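Local atomic coordinates of protein ACDH-11, isoform b (Caenorhabditis elegans, PDB entry 4Y9J), a protein that belongs to the acyl-CoA dehydrogenase family of flavoproteins and binds flavin-adenine dinucleotide within a four-chain assembly. Residues T449-L454 with A524-F529; F470-V474 with I531-Y535. All blocks are in the same frame, centred on the assembly; numbering follows the deposited sequence.

Followed from the N terminus, the chain of this acyl-CoA dehydrogenase relative first builds its helical and beta-sheet parts, then enters helix 449-461, which lies on the flavin-adenine dinucleotide, and, after a short connection, forms helix 466-478. After helix 486-512 it returns as helix 524-545, and both contacts are made there. Contact 1 closes a loop of 69 residues when the start of helix 524-545 meets 449-454; contact 2 closes one of 56 residues when 531-535 reaches 470-474. The two loops cross, because their segments alternate along the chain. With centres about 15 Å apart, they make helix 524-545 a shared strut that joins the cofactor-binding helix to the C-terminal helices.

Contact 1 of 2, residues T449-L454 with A524-F529; sequences TNVLSL and ARHIAF. With FAD (flavin-adenine dinucleotide), chain E.
Arg525 reaches across to Asn450 and Thr449 in two different ways, showing how one guanidinium can serve a polar and an apolar neighbour at once. Asn450 OD1 lies in the guanidinium plane, side-on, and accepts two bonds: from Arg525 NE at 2.8 Å and from Arg525 NH2 at 3.0 Å. Relative to the amide, NE comes in 16° from the carbonyl plane and NH2 well above it; the amide and guanidinium planes are 66° apart. Thr449 instead covers a face of the guanidinium, with its CG2 above the centre. That methyl is placed there by its torsion, anti to the backbone N, which turns OG1 aside to Glu419 of the second subunit.

Farther along, the axes of the two segments cross at 75° and come close through small residues: Ser453 CB rests 3.6 Å from Ala524 O. The serine hydroxyl turns back to its own helix, where Ser453 OG donates to Thr449 O at 3.0 Å. On the other flank Asn450 CB lies 3.3 Å from FAD O2B, and Leu454 CD1 packs beside the adenine.

Arg525 NH2 also forms a salt bridge with Glu416 of the second subunit, and Asn450 ND2 bonds to Thr357 there. The chemistry thus ties the cofactor-binding helix, helix 524-545 and the subunit interface into one polar network, and the carboxylate of that Glu416 probably helps balance the charge of Arg525.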
ATOM      1  N   THR B 449     -30.651   7.139  14.082  1.00 29.75           N
ATOM      2  CA  THR B 449     -31.651   6.647  15.038  1.00 29.96           C
ATOM      3  C   THR B 449     -32.616   7.740  15.517  1.00 32.78           C
ATOM      4  O   THR B 449     -33.838   7.593  15.413  1.00 29.78           O
ATOM      5  CB  THR B 449     -30.986   5.983  16.285  1.00 29.70           C
ATOM      6  OG1 THR B 449     -29.951   5.092  15.845  1.00 28.85           O
ATOM      7  CG2 THR B 449     -32.053   5.227  17.038  1.00 33.32           C
ATOM      8  N   ASN B 450     -32.037   8.872  15.914  1.00 30.72           N
ATOM      9  CA  ASN B 450     -32.852   9.959  16.398  1.00 33.18           C
ATOM     10  C   ASN B 450     -33.680  10.669  15.308  1.00 32.98           C
ATOM     11  O   ASN B 450     -34.809  11.124  15.537  1.00 32.32           O
ATOM     12  CB  ASN B 450     -31.979  10.920  17.203  1.00 32.04           C
ATOM     13  CG  ASN B 450     -31.616  10.333  18.589  1.00 34.52           C
ATOM     14  OD1 ASN B 450     -32.095   9.270  18.966  1.00 32.30           O
ATOM     15  ND2 ASN B 450     -30.758  11.017  19.325  1.00 35.23           N
ATOM     16  N   VAL B 451     -33.076  10.823  14.163  1.00 32.84           N
ATOM     17  CA  VAL B 451     -33.723  11.528  13.065  1.00 34.21           C
ATOM     18  C   VAL B 451     -34.913  10.712  12.631  1.00 33.94           C
ATOM     19  O   VAL B 451     -35.955  11.268  12.344  1.00 36.08           O
ATOM     20  CB  VAL B 451     -32.710  11.807  11.919  1.00 33.82           C
ATOM     21  CG1 VAL B 451     -33.383  12.160  10.588  1.00 35.44           C
ATOM     22  CG2 VAL B 451     -31.716  12.892  12.353  1.00 34.93           C
ATOM     23  N   LEU B 452     -34.773   9.396  12.576  1.00 34.39           N
ATOM     24  CA  LEU B 452     -35.927   8.545  12.272  1.00 34.81           C
ATOM     25  C   LEU B 452     -36.947   8.499  13.391  1.00 35.59           C
ATOM     26  O   LEU B 452     -38.177   8.305  13.141  1.00 35.16           O
ATOM     27  CB  LEU B 452     -35.508   7.146  11.851  1.00 32.85           C
ATOM     28  CG  LEU B 452     -34.749   7.104  10.515  1.00 35.25           C
ATOM     29  CD1 LEU B 452     -34.479   5.662  10.116  1.00 37.37           C
ATOM     30  CD2 LEU B 452     -35.464   7.801   9.381  1.00 37.22           C
ATOM     31  N   SER B 453     -36.497   8.610  14.630  1.00 33.78           N
ATOM     32  CA  SER B 453     -37.449   8.723  15.750  1.00 35.78           C
ATOM     33  C   SER B 453     -38.312   9.988  15.601  1.00 38.13           C
ATOM     34  O   SER B 453     -39.490   9.969  15.925  1.00 38.51           O
ATOM     35  CB  SER B 453     -36.728   8.689  17.105  1.00 36.59           C
ATOM     36  OG  SER B 453     -36.066   7.452  17.355  1.00 36.37           O
ATOM     37  N   LEU B 454     -37.729  11.057  15.059  1.00 36.44           N
ATOM     38  CA  LEU B 454     -38.466  12.245  14.750  1.00 37.93           C
ATOM     39  C   LEU B 454     -39.449  12.036  13.580  1.00 40.61           C
ATOM     40  O   LEU B 454     -40.523  12.652  13.588  1.00 43.27           O
ATOM     41  CB  LEU B 454     -37.524  13.372  14.440  1.00 39.01           C
ATOM     42  CG  LEU B 454     -36.762  13.858  15.656  1.00 38.46           C
ATOM     43  CD1 LEU B 454     -35.821  14.941  15.229  1.00 40.31           C
ATOM     44  CD2 LEU B 454     -37.674  14.418  16.701  1.00 41.49           C
ATOM     45  N   ALA B 524     -38.409  11.095  21.825  1.00 39.45           N
ATOM     46  CA  ALA B 524     -38.830  10.479  20.541  1.00 38.38           C
ATOM     47  C   ALA B 524     -38.260   9.034  20.382  1.00 37.09           C
ATOM     48  O   ALA B 524     -38.931   8.151  19.867  1.00 37.09           O
ATOM     49  CB  ALA B 524     -38.415  11.357  19.403  1.00 38.84           C
ATOM     50  N   ARG B 525     -37.015   8.765  20.834  1.00 35.09           N
ATOM     51  CA  ARG B 525     -36.464   7.454  20.680  1.00 34.91           C
ATOM     52  C   ARG B 525     -37.156   6.414  21.569  1.00 36.17           C
ATOM     53  O   ARG B 525     -37.376   5.279  21.173  1.00 35.67           O
ATOM     54  CB  ARG B 525     -34.891   7.481  20.931  1.00 34.32           C
ATOM     55  CG  ARG B 525     -34.286   6.137  20.725  1.00 34.29           C
ATOM     56  CD  ARG B 525     -32.815   6.019  21.160  1.00 34.98           C
ATOM     57  NE  ARG B 525     -31.940   6.817  20.357  1.00 33.52           N
ATOM     58  CZ  ARG B 525     -30.648   6.512  20.160  1.00 32.43           C
ATOM     59  NH1 ARG B 525     -30.106   5.416  20.713  1.00 31.29           N
ATOM     60  NH2 ARG B 525     -29.933   7.303  19.413  1.00 30.97           N
ATOM     61  N   HIS B 526     -37.500   6.804  22.793  1.00 38.00           N
ATOM     62  CA  HIS B 526     -38.206   5.919  23.700  1.00 38.92           C
ATOM     63  C   HIS B 526     -39.597   5.543  23.151  1.00 39.56           C
ATOM     64  O   HIS B 526     -39.989   4.421  23.239  1.00 40.02           O
ATOM     65  CB  HIS B 526     -38.327   6.544  25.075  1.00 40.72           C
ATOM     66  CG  HIS B 526     -37.013   6.832  25.731  1.00 43.79           C
ATOM     67  ND1 HIS B 526     -36.190   7.870  25.339  1.00 48.78           N
ATOM     68  CD2 HIS B 526     -36.385   6.224  26.755  1.00 49.24           C
ATOM     69  CE1 HIS B 526     -35.105   7.883  26.108  1.00 50.71           C
ATOM     70  NE2 HIS B 526     -35.197   6.888  26.965  1.00 47.19           N
ATOM     71  N   ILE B 527     -40.307   6.514  22.580  1.00 41.54           N
ATOM     72  CA  ILE B 527     -41.596   6.287  21.909  1.00 42.01           C
ATOM     73  C   ILE B 527     -41.390   5.307  20.744  1.00 41.17           C
ATOM     74  O   ILE B 527     -42.063   4.264  20.704  1.00 41.23           O
ATOM     75  CB  ILE B 527     -42.219   7.615  21.415  1.00 42.92           C
ATOM     76  CG1 ILE B 527     -42.581   8.485  22.604  1.00 44.67           C
ATOM     77  CG2 ILE B 527     -43.426   7.359  20.478  1.00 43.60           C
ATOM     78  CD1 ILE B 527     -43.033   9.902  22.288  1.00 47.65           C
ATOM     79  N   ALA B 528     -40.430   5.578  19.851  1.00 39.67           N
ATOM     80  CA  ALA B 528     -40.177   4.715  18.723  1.00 39.13           C
ATOM     81  C   ALA B 528     -39.823   3.277  19.129  1.00 40.03           C
ATOM     82  O   ALA B 528     -40.334   2.324  18.538  1.00 39.49           O
ATOM     83  CB  ALA B 528     -39.152   5.320  17.773  1.00 37.95           C
ATOM     84  N   PHE B 529     -38.954   3.113  20.134  1.00 37.69           N
ATOM     85  CA  PHE B 529     -38.564   1.788  20.603  1.00 37.66           C
ATOM     86  C   PHE B 529     -39.759   1.009  21.228  1.00 40.03           C
ATOM     87  O   PHE B 529     -39.841  -0.207  21.136  1.00 40.31           O
ATOM     88  CB  PHE B 529     -37.494   1.938  21.673  1.00 40.30           C
ATOM     89  CG  PHE B 529     -36.063   2.045  21.177  1.00 38.41           C
ATOM     90  CD1 PHE B 529     -35.721   2.588  19.970  1.00 35.83           C
ATOM     91  CD2 PHE B 529     -35.004   1.689  22.060  1.00 41.45           C
ATOM     92  CE1 PHE B 529     -34.391   2.643  19.518  1.00 37.91           C
ATOM     93  CE2 PHE B 529     -33.667   1.791  21.626  1.00 40.54           C
ATOM     94  CZ  PHE B 529     -33.368   2.260  20.356  1.00 35.95           C
TER
HETATM   95  PA  FAD E 701     -25.712  15.266  10.976  1.00 38.88           P
HETATM   96  O1A FAD E 701     -27.199  15.519  10.729  1.00 39.23           O
HETATM   97  O2A FAD E 701     -24.759  16.470  10.891  1.00 40.35           O
HETATM   98  O5B FAD E 701     -25.489  14.759  12.493  1.00 37.08           O
HETATM   99  C5B FAD E 701     -26.177  13.595  12.937  1.00 38.76           C
HETATM  100  C4B FAD E 701     -26.421  13.757  14.411  1.00 37.93           C
HETATM  101  O4B FAD E 701     -27.223  14.952  14.536  1.00 37.39           O
HETATM  102  C3B FAD E 701     -27.143  12.609  15.039  1.00 39.83           C
HETATM  103  O3B FAD E 701     -26.981  12.587  16.507  1.00 40.33           O
HETATM  104  C2B FAD E 701     -28.569  13.079  14.821  1.00 37.30           C
HETATM  105  O2B FAD E 701     -29.490  12.413  15.700  1.00 40.24           O
HETATM  106  C1B FAD E 701     -28.437  14.585  15.154  1.00 38.85           C
HETATM  107  N9A FAD E 701     -29.590  15.360  14.659  1.00 38.93           N
HETATM  108  C8A FAD E 701     -29.814  15.769  13.370  1.00 38.54           C
HETATM  109  N7A FAD E 701     -31.019  16.405  13.293  1.00 40.88           N
HETATM  110  C5A FAD E 701     -31.550  16.449  14.554  1.00 39.91           C
HETATM  111  C6A FAD E 701     -32.773  16.977  15.162  1.00 40.60           C
HETATM  112  N6A FAD E 701     -33.682  17.644  14.396  1.00 40.90           N
HETATM  113  N1A FAD E 701     -32.931  16.785  16.496  1.00 40.00           N
HETATM  114  C2A FAD E 701     -32.041  16.113  17.236  1.00 38.69           C
HETATM  115  N3A FAD E 701     -30.904  15.611  16.757  1.00 37.67           N
HETATM  116  C4A FAD E 701     -30.616  15.753  15.442  1.00 40.07           C
HETATM  117  N1  FAD E 701     -25.892  10.327   1.598  1.00 33.66           N
HETATM  118  C2  FAD E 701     -26.325  10.417   0.304  1.00 34.86           C
HETATM  119  O2  FAD E 701     -27.177  11.307   0.043  1.00 37.73           O
HETATM  120  N3  FAD E 701     -26.005   9.586  -0.630  1.00 34.99           N
HETATM  121  C4  FAD E 701     -25.164   8.586  -0.509  1.00 34.00           C
HETATM  122  O4  FAD E 701     -24.885   7.859  -1.437  1.00 34.37           O
HETATM  123  C4X FAD E 701     -24.609   8.416   0.881  1.00 33.32           C
HETATM  124  N5  FAD E 701     -23.601   7.451   1.057  1.00 34.72           N
HETATM  125  C5X FAD E 701     -23.140   7.405   2.402  1.00 31.57           C
HETATM  126  C6  FAD E 701     -22.164   6.392   2.640  1.00 31.71           C
HETATM  127  C7  FAD E 701     -21.661   6.247   3.976  1.00 30.75           C
HETATM  128  C7M FAD E 701     -20.674   5.141   4.168  1.00 31.92           C
HETATM  129  C8  FAD E 701     -22.100   7.181   4.992  1.00 30.23           C
HETATM  130  C8M FAD E 701     -21.542   7.054   6.419  1.00 31.50           C
HETATM  131  C9  FAD E 701     -23.048   8.173   4.768  1.00 29.82           C
HETATM  132  C9A FAD E 701     -23.576   8.330   3.444  1.00 31.54           C
HETATM  133  N10 FAD E 701     -24.477   9.327   3.194  1.00 32.04           N
HETATM  134  C10 FAD E 701     -24.982   9.397   1.873  1.00 33.18           C
HETATM  135  C1' FAD E 701     -24.830  10.290   4.174  1.00 35.98           C
HETATM  136  C2' FAD E 701     -25.834   9.942   5.280  1.00 36.40           C
HETATM  137  O2' FAD E 701     -27.171   9.937   4.818  1.00 39.22           O
HETATM  138  C3' FAD E 701     -25.680  10.967   6.400  1.00 37.98           C
HETATM  139  O3' FAD E 701     -24.395  10.738   6.923  1.00 34.24           O
HETATM  140  C4' FAD E 701     -26.767  10.811   7.446  1.00 38.92           C
HETATM  141  O4' FAD E 701     -28.064  11.058   6.900  1.00 38.77           O
HETATM  142  C5' FAD E 701     -26.499  11.719   8.653  1.00 37.61           C
HETATM  143  O5' FAD E 701     -26.442  13.137   8.210  1.00 39.05           O
HETATM  144  P   FAD E 701     -25.035  13.967   8.516  1.00 37.72           P
HETATM  145  O1P FAD E 701     -23.910  13.106   8.099  1.00 32.77           O
HETATM  146  O2P FAD E 701     -25.213  15.355   7.954  1.00 38.65           O
HETATM  147  O3P FAD E 701     -25.070  14.068  10.150  1.00 37.93           O

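Contact 2 of 2, residues F470-V474 with I531-Y535; sequences FGKRV and IARIY
Phe470 is the main bump in this helix-to-helix packing within the all-helical C-terminal part of the acyl-CoA dehydrogenase relative, and its ring fits a hollow formed by Ile531, Ile534 and Tyr535. The segment axes run 28° from parallel and approach no closer than 11.3 Å, a spacing bridged here by large side chains. With CG anti to the backbone N (chi1 179°), the phenylalanine extends into the hollow. Ile531 CG2 lies over one face of the ring, a CH-pi contact 4.3 Å from the ring centroid. Val474 CG2, from the ring's own helix, covers the opposite face toward the rim, holding the ring between two methyls. Ile534 CG2 meets Phe470 CZ at 3.6 Å and, on the same side, Val474 CG2 at 3.8 Å, so this methyl fills the notch between them.

Tyr535 forms the remaining wall. The edge of Phe470 is directed at the tyrosine face in an offset edge-to-face pair, planes at 60°, with Phe470 CE1 3.7 Å from Tyr535 CD2. Helix 486-512 contributes Leu499 against Phe470 and Val495 against Val474 and Ile534.

Glu374 of helix 352-383 joins the polar groups, with a salt bridge to Arg473 NE and a hydrogen bond with Tyr535 OH. Arg473 bends at chi2, its guanidinium nearly perpendicular to the tyrosine ring, and its aliphatic part leans on the phenol: Arg473 CG lies 3.6 Å from Tyr535 OH.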
ATOM      1  N   PHE B 470     -52.635   1.645  15.206  1.00 60.21           N
ATOM      2  CA  PHE B 470     -51.662   0.754  15.783  1.00 57.04           C
ATOM      3  C   PHE B 470     -52.332  -0.171  16.799  1.00 59.59           C
ATOM      4  O   PHE B 470     -52.085  -1.390  16.792  1.00 58.96           O
ATOM      5  CB  PHE B 470     -50.564   1.596  16.445  1.00 58.29           C
ATOM      6  CG  PHE B 470     -49.484   0.795  17.115  1.00 53.12           C
ATOM      7  CD1 PHE B 470     -48.802  -0.183  16.429  1.00 51.34           C
ATOM      8  CD2 PHE B 470     -49.128   1.064  18.453  1.00 54.71           C
ATOM      9  CE1 PHE B 470     -47.770  -0.886  17.052  1.00 50.45           C
ATOM     10  CE2 PHE B 470     -48.136   0.347  19.084  1.00 52.32           C
ATOM     11  CZ  PHE B 470     -47.447  -0.623  18.370  1.00 49.57           C
ATOM     12  N   GLY B 471     -53.188   0.406  17.668  1.00 61.39           N
ATOM     13  CA  GLY B 471     -53.918  -0.385  18.668  1.00 63.44           C
ATOM     14  C   GLY B 471     -54.781  -1.503  17.998  1.00 65.18           C
ATOM     15  O   GLY B 471     -54.854  -2.687  18.459  1.00 69.09           O
ATOM     16  N   LYS B 472     -55.435  -1.123  16.901  1.00 68.03           N
ATOM     17  CA  LYS B 472     -56.216  -2.092  16.097  1.00 68.69           C
ATOM     18  C   LYS B 472     -55.367  -3.225  15.529  1.00 67.71           C
ATOM     19  O   LYS B 472     -55.747  -4.401  15.671  1.00 66.81           O
ATOM     20  CB  LYS B 472     -56.912  -1.405  14.942  1.00 71.14           C
ATOM     21  CG  LYS B 472     -58.047  -0.553  15.414  1.00 75.00           C
ATOM     22  CD  LYS B 472     -58.757   0.120  14.277  1.00 77.90           C
ATOM     23  CE  LYS B 472     -59.923   0.863  14.889  1.00 83.14           C
ATOM     24  NZ  LYS B 472     -60.627   1.590  13.814  1.00 86.58           N
ATOM     25  N   ARG B 473     -54.221  -2.888  14.913  1.00 61.50           N
ATOM     26  CA  ARG B 473     -53.289  -3.920  14.425  1.00 61.75           C
ATOM     27  C   ARG B 473     -52.815  -4.860  15.561  1.00 61.27           C
ATOM     28  O   ARG B 473     -52.879  -6.103  15.454  1.00 64.17           O
ATOM     29  CB  ARG B 473     -52.111  -3.276  13.654  1.00 57.07           C
ATOM     30  CG  ARG B 473     -51.103  -4.251  13.020  1.00 56.42           C
ATOM     31  CD  ARG B 473     -51.758  -5.207  12.041  1.00 59.75           C
ATOM     32  NE  ARG B 473     -50.855  -6.230  11.514  1.00 58.31           N
ATOM     33  CZ  ARG B 473     -51.182  -7.513  11.362  1.00 59.66           C
ATOM     34  NH1 ARG B 473     -52.362  -7.951  11.702  1.00 64.23           N
ATOM     35  NH2 ARG B 473     -50.328  -8.373  10.852  1.00 59.97           N
ATOM     36  N   VAL B 474     -52.380  -4.263  16.673  1.00 60.24           N
ATOM     37  CA  VAL B 474     -51.924  -5.098  17.765  1.00 61.60           C
ATOM     38  C   VAL B 474     -53.014  -6.037  18.237  1.00 64.03           C
ATOM     39  O   VAL B 474     -52.770  -7.210  18.426  1.00 65.40           O
ATOM     40  CB  VAL B 474     -51.409  -4.291  18.956  1.00 62.32           C
ATOM     41  CG1 VAL B 474     -51.089  -5.218  20.121  1.00 63.93           C
ATOM     42  CG2 VAL B 474     -50.170  -3.538  18.576  1.00 60.06           C
ATOM     43  N   ILE B 531     -42.898   1.299  20.413  1.00 44.55           N
ATOM     44  CA  ILE B 531     -43.668   0.847  19.258  1.00 45.41           C
ATOM     45  C   ILE B 531     -43.028  -0.437  18.672  1.00 44.21           C
ATOM     46  O   ILE B 531     -43.734  -1.504  18.468  1.00 44.86           O
ATOM     47  CB  ILE B 531     -43.825   1.966  18.220  1.00 44.13           C
ATOM     48  CG1 ILE B 531     -44.707   3.050  18.809  1.00 48.59           C
ATOM     49  CG2 ILE B 531     -44.475   1.421  16.922  1.00 46.20           C
ATOM     50  CD1 ILE B 531     -44.804   4.336  18.023  1.00 50.27           C
ATOM     51  N   ALA B 532     -41.726  -0.374  18.461  1.00 39.84           N
ATOM     52  CA  ALA B 532     -41.033  -1.496  17.869  1.00 38.69           C
ATOM     53  C   ALA B 532     -41.257  -2.733  18.699  1.00 40.72           C
ATOM     54  O   ALA B 532     -41.581  -3.759  18.182  1.00 41.93           O
ATOM     55  CB  ALA B 532     -39.544  -1.213  17.744  1.00 38.05           C
ATOM     56  N   ARG B 533     -41.119  -2.631  20.021  1.00 42.10           N
ATOM     57  CA  ARG B 533     -41.195  -3.814  20.871  1.00 42.08           C
ATOM     58  C   ARG B 533     -42.617  -4.358  21.001  1.00 44.62           C
ATOM     59  O   ARG B 533     -42.798  -5.563  21.107  1.00 45.36           O
ATOM     60  CB  ARG B 533     -40.632  -3.503  22.236  1.00 44.06           C
ATOM     61  CG  ARG B 533     -39.140  -3.207  22.166  1.00 44.38           C
ATOM     62  CD  ARG B 533     -38.478  -2.848  23.480  1.00 47.16           C
ATOM     63  NE  ARG B 533     -39.013  -1.610  24.081  1.00 55.93           N
ATOM     64  CZ  ARG B 533     -38.327  -0.554  24.563  1.00 57.42           C
ATOM     65  NH1 ARG B 533     -36.950  -0.539  24.530  1.00 51.74           N
ATOM     66  NH2 ARG B 533     -39.058   0.483  25.105  1.00 52.75           N
ATOM     67  N   ILE B 534     -43.600  -3.471  21.100  1.00 44.98           N
ATOM     68  CA  ILE B 534     -45.001  -3.865  21.154  1.00 47.81           C
ATOM     69  C   ILE B 534     -45.360  -4.623  19.878  1.00 46.57           C
ATOM     70  O   ILE B 534     -45.995  -5.694  19.920  1.00 48.87           O
ATOM     71  CB  ILE B 534     -45.936  -2.635  21.367  1.00 49.02           C
ATOM     72  CG1 ILE B 534     -45.760  -2.142  22.824  1.00 51.59           C
ATOM     73  CG2 ILE B 534     -47.424  -2.990  21.101  1.00 51.04           C
ATOM     74  CD1 ILE B 534     -46.450  -0.836  23.142  1.00 53.69           C
ATOM     75  N   TYR B 535     -45.010  -4.023  18.758  1.00 43.16           N
ATOM     76  CA  TYR B 535     -45.376  -4.577  17.454  1.00 45.04           C
ATOM     77  C   TYR B 535     -44.674  -5.925  17.288  1.00 44.70           C
ATOM     78  O   TYR B 535     -45.312  -6.924  16.893  1.00 47.67           O
ATOM     79  CB  TYR B 535     -44.985  -3.575  16.353  1.00 44.49           C
ATOM     80  CG  TYR B 535     -45.823  -3.601  15.099  1.00 44.82           C
ATOM     81  CD1 TYR B 535     -46.471  -4.757  14.669  1.00 47.69           C
ATOM     82  CD2 TYR B 535     -45.900  -2.450  14.286  1.00 45.05           C
ATOM     83  CE1 TYR B 535     -47.259  -4.744  13.485  1.00 50.15           C
ATOM     84  CE2 TYR B 535     -46.655  -2.425  13.113  1.00 46.66           C
ATOM     85  CZ  TYR B 535     -47.277  -3.563  12.685  1.00 48.58           C
ATOM     86  OH  TYR B 535     -47.961  -3.510  11.513  1.00 51.99           O
TER